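Side-chain contact in hypothetical Protein CD630_05490 (Peptoclostridium difficile, PDB 6N7M), which is of unknown function but is probably made with a signal peptide, and forms a two-chain assembly of small, mainly helical subunits: residues E33-T36 with Y37-A41. Numbering follows the deposited sequence.
Sequences EHYT and YEEYA
A capping box opens helix 37-51, with Thr-36 as the N-cap and Glu-39 three residues on. Thr-36 OG1 accepts from Glu-39 N at 3.0 Å, and the bond is fairly straight (162°). With chi1 at 68° the hydroxyl, one bond from CB, lies between the backbone N and the carbonyl carbon and reaches the N-H of Glu-39, which has no earlier helical turn to supply a carbonyl. In return, Glu-39 OE1 accepts from Thr-36 N at 3.1 Å, the N-H coming from above the carboxylate plane. A glutamate is long enough for this: its CG, anti to the carbonyl carbon, lies 3.2 Å from Thr-36 OG1, and the extended chain beyond carries OE1 to Thr-36 N. A water donates to His-34 O. The first helical backbone bond follows, Tyr-40 N to Thr-36 O at 3.0 Å. On the inner side, Tyr-40 turns its edge to the face of Tyr-35, with Tyr-40 CD1 over the centre of the Tyr-35 ring and the planes 58° apart, while Glu-39 CB lies at that ring's edge. Tyr-40 also packs on Met-72 and Ile-79 of helix 62-82. Reciprocal side-chain-to-backbone bonds typify the capping box, here starting one arm of a helical hairpin.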
# COMPACT_ATOMS: atom_id res chain seq x y z
N GLU A 33 -8.92 -0.30 -6.42
CA GLU A 33 -9.15 0.60 -5.27
C GLU A 33 -7.96 1.54 -5.22
O GLU A 33 -6.86 1.06 -5.21
CB GLU A 33 -9.33 -0.19 -3.97
CG GLU A 33 -9.81 0.67 -2.81
CD GLU A 33 -11.24 1.16 -2.96
OE1 GLU A 33 -12.01 0.47 -3.67
OE2 GLU A 33 -11.58 2.24 -2.40
N HIS A 34 -8.21 2.84 -5.23
CA HIS A 34 -7.06 3.77 -5.20
C HIS A 34 -7.33 4.90 -4.25
O HIS A 34 -8.45 5.13 -3.92
CB HIS A 34 -6.73 4.26 -6.60
CG HIS A 34 -7.85 4.97 -7.26
ND1 HIS A 34 -8.89 4.31 -7.86
CD2 HIS A 34 -8.08 6.27 -7.45
CE1 HIS A 34 -9.71 5.18 -8.37
NE2 HIS A 34 -9.22 6.38 -8.15
N TYR A 35 -6.28 5.57 -3.85
CA TYR A 35 -6.36 6.69 -2.89
C TYR A 35 -7.01 7.94 -3.49
O TYR A 35 -6.80 8.23 -4.69
CB TYR A 35 -4.97 7.13 -2.46
CG TYR A 35 -4.31 6.24 -1.44
CD1 TYR A 35 -4.64 6.36 -0.11
CD2 TYR A 35 -3.34 5.31 -1.80
CE1 TYR A 35 -4.00 5.63 0.88
CE2 TYR A 35 -2.72 4.54 -0.84
CZ TYR A 35 -3.05 4.70 0.50
OH TYR A 35 -2.46 3.96 1.47
N THR A 36 -7.65 8.68 -2.61
CA THR A 36 -8.13 10.04 -2.94
C THR A 36 -6.96 10.94 -2.56
O THR A 36 -6.05 10.48 -1.86
CB THR A 36 -9.40 10.47 -2.19
OG1 THR A 36 -9.13 10.64 -0.80
CG2 THR A 36 -10.54 9.49 -2.32
N TYR A 37 -6.97 12.17 -3.05
CA TYR A 37 -5.90 13.12 -2.69
C TYR A 37 -5.87 13.24 -1.16
O TYR A 37 -4.78 13.17 -0.55
CB TYR A 37 -6.17 14.45 -3.39
CG TYR A 37 -5.10 15.47 -3.10
CD1 TYR A 37 -5.09 16.18 -1.93
CD2 TYR A 37 -4.05 15.64 -3.99
CE1 TYR A 37 -4.09 17.10 -1.66
CE2 TYR A 37 -3.03 16.54 -3.73
CZ TYR A 37 -3.05 17.27 -2.56
OH TYR A 37 -2.03 18.13 -2.31
N GLU A 38 -7.04 13.43 -0.55
CA GLU A 38 -7.11 13.64 0.92
C GLU A 38 -6.55 12.42 1.67
O GLU A 38 -5.83 12.63 2.65
CB GLU A 38 -8.54 13.89 1.36
CG GLU A 38 -8.75 13.96 2.86
CD GLU A 38 -10.12 14.51 3.26
OE1 GLU A 38 -10.65 15.38 2.54
OE2 GLU A 38 -10.66 14.03 4.26
N GLU A 39 -6.94 11.22 1.24
CA GLU A 39 -6.50 9.98 1.90
C GLU A 39 -4.99 9.84 1.80
O GLU A 39 -4.34 9.49 2.81
CB GLU A 39 -7.18 8.78 1.27
CG GLU A 39 -8.63 8.60 1.65
CD GLU A 39 -9.32 7.47 0.88
OE1 GLU A 39 -8.78 7.02 -0.20
OE2 GLU A 39 -10.39 7.04 1.34
N TYR A 40 -4.43 10.13 0.62
CA TYR A 40 -2.98 9.93 0.45
C TYR A 40 -2.20 11.01 1.18
O TYR A 40 -1.12 10.72 1.75
CB TYR A 40 -2.65 9.88 -1.03
CG TYR A 40 -1.33 9.23 -1.32
CD1 TYR A 40 -1.09 7.90 -1.01
CD2 TYR A 40 -0.31 9.94 -1.95
CE1 TYR A 40 0.12 7.30 -1.28
CE2 TYR A 40 0.90 9.35 -2.24
CZ TYR A 40 1.12 8.02 -1.91
OH TYR A 40 2.30 7.42 -2.22
N ALA A 41 -2.75 12.22 1.20
CA ALA A 41 -2.10 13.31 1.96
C ALA A 41 -2.05 12.89 3.43
O ALA A 41 -1.01 13.10 4.07
CB ALA A 41 -2.84 14.60 1.77
O HOH W 1 -10.33 5.98 -1.90